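Ufm1-specific protease (Caenorhabditis elegans, PDB 5EJJ) is a thiol protease that cleaves the peptide bond after the C-terminal glycine of the ubiquitin-like modifier UFM-1, and is needed to localise certain odorant receptors to cilia. Local coordinates at residues E2-D7 with G90-L95; S392-A397 with P419-I424; Y135-R140 with K149-R154; N317-L322 with V334-Q339. One frame throughout, in Å; residues are numbered along the deposited sequence.

Interaction 1 of 4, residues E2-D7 with G90-L95; sequences ELWFID and GGQFTL
W4 and F93 meet as a T-shaped aromatic pair, the edge of the phenylalanine turned to the face of the indole. F93 CE2 does the touching: it stands over the six-membered part of W4, 3.8 Å from W4 CZ3, and the two ring planes are inclined at 64°. A first torsion of 64° lodges CG of F93 between its backbone N and carbonyl carbon, and from there the ring projects across to the tryptophan. Further along, I6 and L95 reach for each other tip to tip, I6 CD1 lying 4.2 Å from L95 CD1. The chain of Q92 crosses the indole at its six-membered end. On the pyrrole side, W4 NE1 gives a weak hydrogen bond to OE1 of E2, at 3.5 Å, which at most helps to steady the ring. Beyond this shell, F117 meets both rings, and V76 of strand 74-81 touches both W4 and F93. Strand 4-6 pairs in parallel with strand 117-119; strand 94-97 borders the four-stranded sheet of the MPN region. With CA of W4 and CA of F93 10.3 Å apart, large side chains are needed to bridge the distance, and dispersion and ring electrostatics join the segments, with the indole N-H turned to E2.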
loop_
_atom_site.group_PDB
_atom_site.type_symbol
_atom_site.label_atom_id
_atom_site.label_comp_id
_atom_site.label_asym_id
_atom_site.label_seq_id
_atom_site.Cartn_x
_atom_site.Cartn_y
_atom_site.Cartn_z
ATOM N N GLU A 2 -24.226 -14.855 17.901
ATOM C CA GLU A 2 -23.327 -15.141 16.795
ATOM C C GLU A 2 -22.056 -14.325 17.033
ATOM O O GLU A 2 -22.119 -13.190 17.507
ATOM C CB GLU A 2 -23.993 -14.742 15.476
ATOM C CG GLU A 2 -24.644 -13.358 15.545
ATOM C CD GLU A 2 -25.319 -12.928 14.246
ATOM O OE1 GLU A 2 -25.505 -11.706 14.054
ATOM O OE2 GLU A 2 -25.678 -13.796 13.423
ATOM N N LEU A 3 -20.900 -14.895 16.726
ATOM C CA LEU A 3 -19.651 -14.191 16.989
ATOM C C LEU A 3 -19.150 -13.411 15.790
ATOM O O LEU A 3 -18.883 -13.978 14.735
ATOM C CB LEU A 3 -18.550 -15.162 17.392
ATOM C CG LEU A 3 -18.761 -15.968 18.657
ATOM C CD1 LEU A 3 -17.453 -16.683 18.983
ATOM C CD2 LEU A 3 -19.243 -15.026 19.772
ATOM N N TRP A 4 -18.998 -12.111 15.978
ATOM C CA TRP A 4 -18.330 -11.278 15.013
ATOM C C TRP A 4 -16.973 -10.941 15.547
ATOM O O TRP A 4 -16.772 -10.885 16.752
ATOM C CB TRP A 4 -19.125 -10.009 14.774
ATOM C CG TRP A 4 -20.252 -10.262 13.869
ATOM C CD1 TRP A 4 -21.442 -10.830 14.190
ATOM C CD2 TRP A 4 -20.291 -9.998 12.470
ATOM N NE1 TRP A 4 -22.238 -10.919 13.081
ATOM C CE2 TRP A 4 -21.557 -10.415 12.007
ATOM C CE3 TRP A 4 -19.389 -9.430 11.563
ATOM C CZ2 TRP A 4 -21.946 -10.291 10.672
ATOM C CZ3 TRP A 4 -19.777 -9.303 10.240
ATOM C CH2 TRP A 4 -21.049 -9.734 9.809
ATOM N N PHE A 5 -16.036 -10.731 14.638
ATOM C CA PHE A 5 -14.687 -10.377 15.001
ATOM C C PHE A 5 -14.344 -9.052 14.376
ATOM O O PHE A 5 -14.782 -8.742 13.270
ATOM C CB PHE A 5 -13.737 -11.464 14.537
ATOM C CG PHE A 5 -14.014 -12.789 15.174
ATOM C CD1 PHE A 5 -15.052 -13.598 14.708
ATOM C CD2 PHE A 5 -13.257 -13.221 16.266
ATOM C CE1 PHE A 5 -15.329 -14.820 15.315
ATOM C CE2 PHE A 5 -13.519 -14.437 16.868
ATOM C CZ PHE A 5 -14.561 -15.241 16.394
ATOM N N ILE A 6 -13.573 -8.259 15.102
ATOM C CA ILE A 6 -13.200 -6.942 14.633
ATOM C C ILE A 6 -11.806 -6.572 15.141
ATOM O O ILE A 6 -11.345 -7.068 16.182
ATOM C CB ILE A 6 -14.241 -5.925 15.092
ATOM C CG1 ILE A 6 -14.025 -4.575 14.425
ATOM C CG2 ILE A 6 -14.266 -5.835 16.598
ATOM C CD1 ILE A 6 -15.097 -3.560 14.791
ATOM N N ASP A 7 -11.109 -5.732 14.382
ATOM C CA ASP A 7 -9.874 -5.161 14.879
ATOM C C ASP A 7 -10.183 -3.768 15.406
ATOM O O ASP A 7 -10.157 -2.787 14.645
ATOM C CB ASP A 7 -8.832 -5.122 13.777
ATOM C CG ASP A 7 -7.456 -4.688 14.267
ATOM O OD1 ASP A 7 -7.366 -3.882 15.220
ATOM O OD2 ASP A 7 -6.451 -5.148 13.667
ATOM N N GLY A 90 -28.661 -0.165 5.579
ATOM C CA GLY A 90 -28.139 -0.780 6.775
ATOM C C GLY A 90 -27.626 -2.150 6.392
ATOM O O GLY A 90 -28.050 -2.731 5.398
ATOM N N GLY A 91 -26.698 -2.681 7.165
ATOM C CA GLY A 91 -26.385 -4.093 7.025
ATOM C C GLY A 91 -27.202 -4.890 8.028
ATOM O O GLY A 91 -28.410 -4.756 8.050
ATOM N N GLN A 92 -26.555 -5.681 8.882
ATOM C CA GLN A 92 -27.281 -6.550 9.790
ATOM C C GLN A 92 -26.932 -6.311 11.273
ATOM O O GLN A 92 -27.298 -7.104 12.145
ATOM C CB GLN A 92 -27.093 -8.015 9.398
ATOM C CG GLN A 92 -25.700 -8.511 9.632
ATOM C CD GLN A 92 -25.122 -9.254 8.431
ATOM O OE1 GLN A 92 -24.278 -8.710 7.687
ATOM N NE2 GLN A 92 -25.561 -10.510 8.240
ATOM N N PHE A 93 -26.234 -5.214 11.557
ATOM C CA PHE A 93 -26.020 -4.769 12.944
ATOM C C PHE A 93 -25.630 -3.300 13.021
ATOM O O PHE A 93 -25.330 -2.670 11.996
ATOM C CB PHE A 93 -24.972 -5.613 13.664
ATOM C CG PHE A 93 -23.603 -5.512 13.069
ATOM C CD1 PHE A 93 -22.778 -4.435 13.360
ATOM C CD2 PHE A 93 -23.131 -6.506 12.216
ATOM C CE1 PHE A 93 -21.531 -4.337 12.800
ATOM C CE2 PHE A 93 -21.870 -6.417 11.652
ATOM C CZ PHE A 93 -21.070 -5.327 11.946
ATOM N N THR A 94 -25.634 -2.756 14.238
ATOM C CA THR A 94 -25.068 -1.423 14.470
ATOM C C THR A 94 -24.066 -1.409 15.624
ATOM O O THR A 94 -24.364 -1.880 16.727
ATOM C CB THR A 94 -26.141 -0.344 14.702
ATOM O OG1 THR A 94 -27.056 -0.329 13.595
ATOM C CG2 THR A 94 -25.479 1.013 14.800
ATOM N N LEU A 95 -22.866 -0.899 15.367
ATOM C CA LEU A 95 -21.909 -0.727 16.450
ATOM C C LEU A 95 -22.382 0.435 17.320
ATOM O O LEU A 95 -22.811 1.490 16.808
ATOM C CB LEU A 95 -20.497 -0.451 15.927
ATOM C CG LEU A 95 -19.780 -1.506 15.083
ATOM C CD1 LEU A 95 -18.409 -0.980 14.698
ATOM C CD2 LEU A 95 -19.660 -2.810 15.830
#

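Interaction 2 of 4, residues S392-A397 with P419-I424; sequences SGWGCA and PSHREI
W394 leans on H421 with the far rim of its indole: W394 CH2 comes to 3.7 Å from H421 CD2, and W394 CZ3 to 3.9 Å from the same carbon. The planes are inclined at 46°, so the rings meet obliquely. CG of W394 lies between its backbone N and carbonyl carbon (chi1 57°), which swings the six-membered ring toward the histidine, and Y398 meets both rings. G395 follows, its backbone partly covered by the second segment; a side chain here would have pointed at the imidazole. Next comes C396, the probable nucleophile, which belongs to helix 396-409. A cysteine carried on a helix and facing a histidine is the hallmark of papain-like clan CA proteases, and the C396 side chain indeed touches H522, the likely catalytic histidine. A397, small enough for a buried place, rests on I450 and A499. Across from them, helix 421-425 begins after S420, whose OG caps it by a weak bond from E423 N, 3.4 Å long, with H421 in the turn that follows.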
loop_
_atom_site.group_PDB
_atom_site.type_symbol
_atom_site.label_atom_id
_atom_site.label_comp_id
_atom_site.label_asym_id
_atom_site.label_seq_id
_atom_site.Cartn_x
_atom_site.Cartn_y
_atom_site.Cartn_z
ATOM N N SER A 392 32.306 -2.301 -8.129
ATOM C CA SER A 392 32.856 -3.228 -7.135
ATOM C C SER A 392 33.522 -2.598 -5.909
ATOM O O SER A 392 33.641 -3.246 -4.860
ATOM C CB SER A 392 33.857 -4.167 -7.805
ATOM O OG SER A 392 33.286 -4.820 -8.923
ATOM N N GLY A 393 33.974 -1.355 -6.033
ATOM C CA GLY A 393 34.649 -0.708 -4.923
ATOM C C GLY A 393 34.036 0.621 -4.537
ATOM O O GLY A 393 33.822 0.917 -3.355
ATOM N N TRP A 394 33.720 1.410 -5.553
ATOM C CA TRP A 394 33.394 2.821 -5.374
ATOM C C TRP A 394 31.914 3.167 -5.117
ATOM O O TRP A 394 31.608 4.114 -4.377
ATOM C CB TRP A 394 33.897 3.594 -6.588
ATOM C CG TRP A 394 33.333 3.078 -7.873
ATOM C CD1 TRP A 394 33.595 1.872 -8.469
ATOM C CD2 TRP A 394 32.404 3.752 -8.722
ATOM N NE1 TRP A 394 32.892 1.765 -9.641
ATOM C CE2 TRP A 394 32.150 2.902 -9.819
ATOM C CE3 TRP A 394 31.765 4.995 -8.664
ATOM C CZ2 TRP A 394 31.282 3.257 -10.848
ATOM C CZ3 TRP A 394 30.908 5.350 -9.690
ATOM C CH2 TRP A 394 30.675 4.484 -10.767
ATOM N N GLY A 395 31.007 2.405 -5.725
ATOM C CA GLY A 395 29.587 2.730 -5.709
ATOM C C GLY A 395 28.792 2.568 -4.417
ATOM O O GLY A 395 27.670 3.064 -4.351
ATOM N N CYS A 396 29.360 1.902 -3.405
ATOM C CA CYS A 396 28.639 1.584 -2.158
ATOM C C CYS A 396 27.673 2.672 -1.657
ATOM O O CYS A 396 26.540 2.386 -1.275
ATOM C CB CYS A 396 29.597 1.116 -1.032
ATOM S SG CYS A 396 30.962 2.227 -0.485
ATOM N N ALA A 397 28.109 3.921 -1.696
ATOM C CA ALA A 397 27.281 5.004 -1.201
ATOM C C ALA A 397 26.263 5.444 -2.236
ATOM O O ALA A 397 25.221 5.979 -1.882
ATOM C CB ALA A 397 28.139 6.177 -0.769
ATOM N N PRO A 419 18.183 8.056 -9.873
ATOM C CA PRO A 419 19.303 8.407 -10.759
ATOM C C PRO A 419 20.400 7.342 -10.872
ATOM O O PRO A 419 20.582 6.496 -9.994
ATOM C CB PRO A 419 19.850 9.701 -10.138
ATOM C CG PRO A 419 18.685 10.264 -9.328
ATOM C CD PRO A 419 18.009 9.044 -8.788
ATOM N N SER A 420 21.105 7.392 -11.998
ATOM C CA SER A 420 22.260 6.542 -12.267
ATOM C C SER A 420 23.481 7.215 -11.661
ATOM O O SER A 420 23.441 8.414 -11.361
ATOM C CB SER A 420 22.472 6.424 -13.777
ATOM O OG SER A 420 22.545 7.715 -14.367
ATOM N N HIS A 421 24.562 6.454 -11.494
ATOM C CA HIS A 421 25.804 7.023 -10.992
ATOM C C HIS A 421 26.124 8.285 -11.768
ATOM O O HIS A 421 26.254 9.355 -11.171
ATOM C CB HIS A 421 26.969 6.051 -11.133
ATOM C CG HIS A 421 26.717 4.706 -10.539
ATOM N ND1 HIS A 421 25.844 3.801 -11.100
ATOM C CD2 HIS A 421 27.241 4.097 -9.449
ATOM C CE1 HIS A 421 25.832 2.697 -10.377
ATOM N NE2 HIS A 421 26.675 2.849 -9.369
ATOM N N ARG A 422 26.210 8.164 -13.095
ATOM C CA ARG A 422 26.641 9.280 -13.938
ATOM C C ARG A 422 25.800 10.515 -13.678
ATOM O O ARG A 422 26.297 11.650 -13.710
ATOM C CB ARG A 422 26.593 8.917 -15.426
ATOM C CG ARG A 422 26.908 10.091 -16.368
ATOM C CD ARG A 422 27.520 9.608 -17.678
ATOM N NE ARG A 422 28.234 10.671 -18.387
ATOM C CZ ARG A 422 29.476 11.066 -18.107
ATOM N NH1 ARG A 422 30.157 10.499 -17.114
ATOM N NH2 ARG A 422 30.040 12.037 -18.817
ATOM N N GLU A 423 24.530 10.276 -13.385
ATOM C CA GLU A 423 23.584 11.360 -13.198
ATOM C C GLU A 423 23.744 12.014 -11.831
ATOM O O GLU A 423 23.461 13.206 -11.662
ATOM C CB GLU A 423 22.169 10.829 -13.377
ATOM C CG GLU A 423 21.142 11.915 -13.559
ATOM C CD GLU A 423 19.925 11.406 -14.273
ATOM O OE1 GLU A 423 19.856 10.173 -14.508
ATOM O OE2 GLU A 423 19.055 12.243 -14.603
ATOM N N ILE A 424 24.182 11.215 -10.858
ATOM C CA ILE A 424 24.475 11.710 -9.514
ATOM C C ILE A 424 25.744 12.539 -9.591
ATOM O O ILE A 424 25.774 13.690 -9.136
ATOM C CB ILE A 424 24.679 10.552 -8.486
ATOM C CG1 ILE A 424 23.454 9.636 -8.445
ATOM C CG2 ILE A 424 24.958 11.101 -7.091
ATOM C CD1 ILE A 424 23.674 8.365 -7.669
#

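Interaction 3 of 4, residues Y135-R140 with K149-R154; sequences YEWSLR and KSAAER
W137 lays one face of its indole against A151, a CH-pi contact in which A151 CB stands 3.4 Å from the centroid of the five-membered ring and only 9° off its normal. The methyl is nearly square over the pyrrole part, and its smallness lets helix 144-156 come close to the strand, with CA of W137 and CA of A151 6.4 Å apart. Apolar contact extends this toward the benzene end, where W137 CZ2 lies 4.0 Å from A152 CB. The Y135 ring takes the opposite face, its CE2 3.6 Å above the W137 plane. A serine in place of W137 would probably leave A151 and Y135 without the flat surface between them and open a gap under the helix. Within segment 149-154 the polar links are slight: the R154 NH1 to S150 OG bond is weak and the K149-E153 salt bridge long. M272 of helix 253-280 touches both W137 and A152. The whole is a strand-turn-helix unit, the helix folding back on its own strand of a mixed sheet.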
loop_
_atom_site.group_PDB
_atom_site.type_symbol
_atom_site.label_atom_id
_atom_site.label_comp_id
_atom_site.label_asym_id
_atom_site.label_seq_id
_atom_site.Cartn_x
_atom_site.Cartn_y
_atom_site.Cartn_z
ATOM N N TYR A 135 -12.978 -1.864 -21.917
ATOM C CA TYR A 135 -14.326 -1.796 -22.469
ATOM C C TYR A 135 -14.581 -0.454 -23.116
ATOM O O TYR A 135 -13.800 0.481 -22.954
ATOM C CB TYR A 135 -15.400 -2.138 -21.430
ATOM C CG TYR A 135 -15.214 -1.448 -20.106
ATOM C CD1 TYR A 135 -14.420 -2.010 -19.115
ATOM C CD2 TYR A 135 -15.835 -0.235 -19.836
ATOM C CE1 TYR A 135 -14.248 -1.383 -17.915
ATOM C CE2 TYR A 135 -15.670 0.393 -18.624
ATOM C CZ TYR A 135 -14.869 -0.186 -17.675
ATOM O OH TYR A 135 -14.693 0.427 -16.466
ATOM N N GLU A 136 -15.661 -0.369 -23.876
ATOM C CA GLU A 136 -15.977 0.855 -24.581
ATOM C C GLU A 136 -17.402 1.325 -24.276
ATOM O O GLU A 136 -18.330 0.525 -24.177
ATOM C CB GLU A 136 -15.763 0.638 -26.067
ATOM C CG GLU A 136 -16.111 1.808 -26.942
ATOM C CD GLU A 136 -15.914 1.475 -28.406
ATOM O OE1 GLU A 136 -16.412 0.399 -28.837
ATOM O OE2 GLU A 136 -15.248 2.273 -29.112
ATOM N N TRP A 137 -17.550 2.633 -24.100
ATOM C CA TRP A 137 -18.806 3.238 -23.652
ATOM C C TRP A 137 -19.169 4.399 -24.534
ATOM O O TRP A 137 -18.331 5.264 -24.796
ATOM C CB TRP A 137 -18.654 3.791 -22.245
ATOM C CG TRP A 137 -18.861 2.797 -21.220
ATOM C CD1 TRP A 137 -19.137 1.488 -21.417
ATOM C CD2 TRP A 137 -18.821 3.007 -19.806
ATOM N NE1 TRP A 137 -19.277 0.849 -20.210
ATOM C CE2 TRP A 137 -19.094 1.755 -19.196
ATOM C CE3 TRP A 137 -18.589 4.120 -18.996
ATOM C CZ2 TRP A 137 -19.151 1.579 -17.798
ATOM C CZ3 TRP A 137 -18.651 3.946 -17.600
ATOM C CH2 TRP A 137 -18.932 2.677 -17.019
ATOM N N SER A 138 -20.424 4.433 -24.970
ATOM C CA SER A 138 -20.896 5.518 -25.811
ATOM C C SER A 138 -21.864 6.426 -25.069
ATOM O O SER A 138 -22.865 5.966 -24.512
ATOM C CB SER A 138 -21.526 4.966 -27.076
ATOM O OG SER A 138 -20.540 4.842 -28.082
ATOM N N LEU A 139 -21.545 7.721 -25.063
ATOM C CA LEU A 139 -22.369 8.727 -24.393
ATOM C C LEU A 139 -22.999 9.756 -25.356
ATOM O O LEU A 139 -22.307 10.622 -25.904
ATOM C CB LEU A 139 -21.542 9.438 -23.326
ATOM C CG LEU A 139 -20.846 8.513 -22.322
ATOM C CD1 LEU A 139 -20.361 9.315 -21.124
ATOM C CD2 LEU A 139 -21.769 7.395 -21.871
ATOM N N ARG A 140 -24.316 9.637 -25.550
ATOM C CA ARG A 140 -25.117 10.575 -26.349
ATOM C C ARG A 140 -24.917 12.014 -25.902
ATOM O O ARG A 140 -24.986 12.300 -24.703
ATOM C CB ARG A 140 -26.606 10.257 -26.200
ATOM C CG ARG A 140 -27.091 9.121 -27.034
ATOM C CD ARG A 140 -27.860 8.184 -26.177
ATOM N NE ARG A 140 -29.286 8.430 -26.217
ATOM C CZ ARG A 140 -30.107 8.150 -25.211
ATOM N NH1 ARG A 140 -29.616 7.651 -24.082
ATOM N NH2 ARG A 140 -31.414 8.378 -25.321
ATOM N N LYS A 149 -24.234 5.776 -16.635
ATOM C CA LYS A 149 -24.926 4.952 -15.672
ATOM C C LYS A 149 -25.449 3.677 -16.365
ATOM O O LYS A 149 -25.196 2.571 -15.911
ATOM C CB LYS A 149 -26.045 5.765 -15.011
ATOM C CG LYS A 149 -26.815 5.062 -13.891
ATOM C CD LYS A 149 -27.665 6.072 -13.104
ATOM C CE LYS A 149 -28.733 5.409 -12.219
ATOM N NZ LYS A 149 -29.949 4.932 -12.949
ATOM N N SER A 150 -26.134 3.827 -17.492
ATOM C CA SER A 150 -26.758 2.678 -18.156
ATOM C C SER A 150 -25.773 1.680 -18.771
ATOM O O SER A 150 -26.083 0.482 -18.881
ATOM C CB SER A 150 -27.746 3.136 -19.237
ATOM O OG SER A 150 -28.059 2.054 -20.113
ATOM N N ALA A 151 -24.612 2.176 -19.204
ATOM C CA ALA A 151 -23.615 1.325 -19.842
ATOM C C ALA A 151 -23.142 0.341 -18.797
ATOM O O ALA A 151 -23.067 -0.873 -19.031
ATOM C CB ALA A 151 -22.467 2.154 -20.345
ATOM N N ALA A 152 -22.858 0.897 -17.623
ATOM C CA ALA A 152 -22.432 0.130 -16.467
ATOM C C ALA A 152 -23.383 -1.027 -16.134
ATOM O O ALA A 152 -22.955 -2.180 -16.094
ATOM C CB ALA A 152 -22.219 1.053 -15.265
ATOM N N GLU A 153 -24.659 -0.733 -15.910
ATOM C CA GLU A 153 -25.619 -1.795 -15.613
ATOM C C GLU A 153 -25.596 -2.959 -16.630
ATOM O O GLU A 153 -25.611 -4.121 -16.241
ATOM C CB GLU A 153 -27.034 -1.232 -15.426
ATOM C CG GLU A 153 -27.124 0.279 -15.603
ATOM C CD GLU A 153 -28.309 0.913 -14.862
ATOM O OE1 GLU A 153 -28.686 0.388 -13.789
ATOM O OE2 GLU A 153 -28.860 1.938 -15.348
ATOM N N ARG A 154 -25.525 -2.650 -17.919
ATOM C CA ARG A 154 -25.509 -3.682 -18.952
ATOM C C ARG A 154 -24.139 -4.336 -19.036
ATOM O O ARG A 154 -23.988 -5.418 -19.612
ATOM C CB ARG A 154 -25.848 -3.079 -20.324
ATOM C CG ARG A 154 -27.336 -2.807 -20.602
ATOM C CD ARG A 154 -27.497 -1.789 -21.731
ATOM N NE ARG A 154 -26.211 -1.540 -22.385
ATOM C CZ ARG A 154 -25.644 -0.342 -22.531
ATOM N NH1 ARG A 154 -26.265 0.757 -22.085
ATOM N NH2 ARG A 154 -24.455 -0.248 -23.140
#

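Interaction 4 of 4, residues N317-L322 with V334-Q339; sequences NYRIRL and VLRLSQ
L335 pushes its side chain toward helix 312-325, where its CD1 meets L322 CB at 3.5 Å, the two leucines crossing at about a right angle. Its CB also lies 3.9 Å from CG of R319, whose aliphatic stem slides past in the opposite direction. L302 and Y293 touch L335 from the neighbouring strands, and L304 touches L322, so branched apolar residues fit this buried level. R336 comes next. Its chain is bent at chi2 and chi3, which folds the guanidinium back over that of R319; the two planes are 31° apart, and R336 NE lies 3.5 Å from R319 NH2, two donors face to face without a bond. After the turn, Q339 OE1 accepts from the R336 backbone N at 3.2 Å with a nearly straight N-H angle of 168°, while its NE2 bonds to P333 O; both anchor the backbone that carries R336. With an alanine at R319, L335 is likely to lose part of its aliphatic cover and the R336 guanidinium the partner over one face. Two like-charged groups lie face over face; the pair is probably repulsive in itself, tolerated because both residues are partly exposed to solvent and the hydrocarbon stems pack.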
loop_
_atom_site.group_PDB
_atom_site.type_symbol
_atom_site.label_atom_id
_atom_site.label_comp_id
_atom_site.label_asym_id
_atom_site.label_seq_id
_atom_site.Cartn_x
_atom_site.Cartn_y
_atom_site.Cartn_z
ATOM N N ASN A 317 -7.297 17.662 -4.960
ATOM C CA ASN A 317 -8.517 17.835 -4.172
ATOM C C ASN A 317 -9.285 16.532 -4.013
ATOM O O ASN A 317 -10.007 16.328 -3.019
ATOM C CB ASN A 317 -9.428 18.879 -4.817
ATOM C CG ASN A 317 -9.004 20.293 -4.514
ATOM O OD1 ASN A 317 -7.898 20.534 -4.017
ATOM N ND2 ASN A 317 -9.887 21.247 -4.811
ATOM N N TYR A 318 -9.128 15.672 -5.022
ATOM C CA TYR A 318 -9.763 14.365 -5.082
ATOM C C TYR A 318 -9.034 13.441 -4.124
ATOM O O TYR A 318 -9.652 12.712 -3.330
ATOM C CB TYR A 318 -9.624 13.826 -6.488
ATOM C CG TYR A 318 -10.345 12.530 -6.751
ATOM C CD1 TYR A 318 -11.742 12.488 -6.834
ATOM C CD2 TYR A 318 -9.630 11.353 -6.955
ATOM C CE1 TYR A 318 -12.410 11.309 -7.094
ATOM C CE2 TYR A 318 -10.282 10.167 -7.219
ATOM C CZ TYR A 318 -11.678 10.149 -7.295
ATOM O OH TYR A 318 -12.328 8.951 -7.552
ATOM N N ARG A 319 -7.707 13.475 -4.212
ATOM C CA ARG A 319 -6.881 12.768 -3.267
ATOM C C ARG A 319 -7.274 13.142 -1.836
ATOM O O ARG A 319 -7.463 12.273 -0.987
ATOM C CB ARG A 319 -5.412 13.026 -3.550
ATOM C CG ARG A 319 -4.746 11.845 -4.198
ATOM C CD ARG A 319 -3.726 12.260 -5.227
ATOM N NE ARG A 319 -2.738 13.161 -4.661
ATOM C CZ ARG A 319 -2.318 14.283 -5.240
ATOM N NH1 ARG A 319 -2.803 14.659 -6.424
ATOM N NH2 ARG A 319 -1.404 15.033 -4.623
ATOM N N ILE A 320 -7.447 14.428 -1.568
ATOM C CA ILE A 320 -7.856 14.846 -0.229
ATOM C C ILE A 320 -9.241 14.298 0.114
ATOM O O ILE A 320 -9.469 13.773 1.202
ATOM C CB ILE A 320 -7.792 16.388 -0.074
ATOM C CG1 ILE A 320 -6.357 16.811 0.197
ATOM C CG2 ILE A 320 -8.689 16.874 1.060
ATOM C CD1 ILE A 320 -5.975 18.022 -0.546
ATOM N N ARG A 321 -10.161 14.409 -0.831
ATOM C CA ARG A 321 -11.510 13.918 -0.627
ATOM C C ARG A 321 -11.447 12.441 -0.298
ATOM O O ARG A 321 -12.064 11.974 0.666
ATOM C CB ARG A 321 -12.334 14.155 -1.886
ATOM C CG ARG A 321 -13.635 13.390 -1.956
ATOM C CD ARG A 321 -14.806 14.174 -1.390
ATOM N NE ARG A 321 -16.079 13.599 -1.835
ATOM C CZ ARG A 321 -17.149 13.448 -1.052
ATOM N NH1 ARG A 321 -17.104 13.832 0.228
ATOM N NH2 ARG A 321 -18.263 12.906 -1.547
ATOM N N LEU A 322 -10.666 11.717 -1.091
ATOM C CA LEU A 322 -10.523 10.288 -0.904
ATOM C C LEU A 322 -9.952 9.931 0.466
ATOM O O LEU A 322 -10.425 8.984 1.081
ATOM C CB LEU A 322 -9.700 9.668 -2.029
ATOM C CG LEU A 322 -10.399 9.444 -3.371
ATOM C CD1 LEU A 322 -9.725 8.326 -4.074
ATOM C CD2 LEU A 322 -11.847 9.103 -3.206
ATOM N N VAL A 334 -0.872 9.033 0.385
ATOM C CA VAL A 334 -1.267 7.631 0.355
ATOM C C VAL A 334 -1.658 7.189 -1.060
ATOM O O VAL A 334 -1.394 6.057 -1.432
ATOM C CB VAL A 334 -2.428 7.350 1.337
ATOM C CG1 VAL A 334 -2.779 5.890 1.345
ATOM C CG2 VAL A 334 -2.045 7.793 2.733
ATOM N N LEU A 335 -2.245 8.087 -1.860
ATOM C CA LEU A 335 -2.879 7.686 -3.123
ATOM C C LEU A 335 -2.242 8.291 -4.363
ATOM O O LEU A 335 -2.929 8.546 -5.358
ATOM C CB LEU A 335 -4.357 8.078 -3.112
ATOM C CG LEU A 335 -5.192 7.507 -1.968
ATOM C CD1 LEU A 335 -6.561 8.113 -1.996
ATOM C CD2 LEU A 335 -5.269 5.996 -2.079
ATOM N N ARG A 336 -0.944 8.554 -4.321
ATOM C CA ARG A 336 -0.285 9.077 -5.505
ATOM C C ARG A 336 -0.038 7.939 -6.465
ATOM O O ARG A 336 0.252 6.819 -6.047
ATOM C CB ARG A 336 1.032 9.737 -5.145
ATOM C CG ARG A 336 0.894 10.771 -4.067
ATOM C CD ARG A 336 0.108 11.951 -4.564
ATOM N NE ARG A 336 0.776 12.569 -5.705
ATOM C CZ ARG A 336 1.715 13.507 -5.604
ATOM N NH1 ARG A 336 2.096 13.949 -4.397
ATOM N NH2 ARG A 336 2.267 14.000 -6.714
ATOM N N LEU A 337 -0.146 8.236 -7.754
ATOM C CA LEU A 337 0.094 7.268 -8.817
ATOM C C LEU A 337 1.369 6.473 -8.561
ATOM O O LEU A 337 1.455 5.276 -8.829
ATOM C CB LEU A 337 0.199 8.019 -10.140
ATOM C CG LEU A 337 -0.429 7.399 -11.384
ATOM C CD1 LEU A 337 -1.428 6.312 -11.025
ATOM C CD2 LEU A 337 -1.092 8.507 -12.183
ATOM N N SER A 338 2.350 7.173 -8.009
ATOM C CA SER A 338 3.661 6.630 -7.675
ATOM C C SER A 338 3.607 5.547 -6.590
ATOM O O SER A 338 4.522 4.723 -6.462
ATOM C CB SER A 338 4.537 7.799 -7.220
ATOM O OG SER A 338 5.364 7.425 -6.133
ATOM N N GLN A 339 2.523 5.557 -5.813
ATOM C CA GLN A 339 2.372 4.665 -4.673
ATOM C C GLN A 339 1.560 3.399 -4.980
ATOM O O GLN A 339 1.512 2.465 -4.157
ATOM C CB GLN A 339 1.686 5.406 -3.547
ATOM C CG GLN A 339 2.385 6.637 -3.133
ATOM C CD GLN A 339 1.829 7.195 -1.841
ATOM O OE1 GLN A 339 1.096 8.185 -1.850
ATOM N NE2 GLN A 339 2.182 6.566 -0.715
#

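Overall arrangement
Along the chain the contacts come in the order 1, 3, 4, 2, each closing before the next opens. Interaction 1 belongs to the MPN-type sheet, and interaction 3 to the five-stranded sheet containing strand 127-139; their centres are about 36 Å apart. Interaction 4 sits about 12 Å from the centre of the chain and joins the parts: L322 and Y318 touch F64 of helix 59-68, which connects two strands of interaction 1's sheet, and R321 pairs with D56. Interaction 2, in the peptidase C78 region, includes the probable active-site cysteine C396. The MPN domain modulates substrate recognition and activity, although interactions 1 and 2 are about 54 Å apart between centres and about 36 Å between nearest atoms.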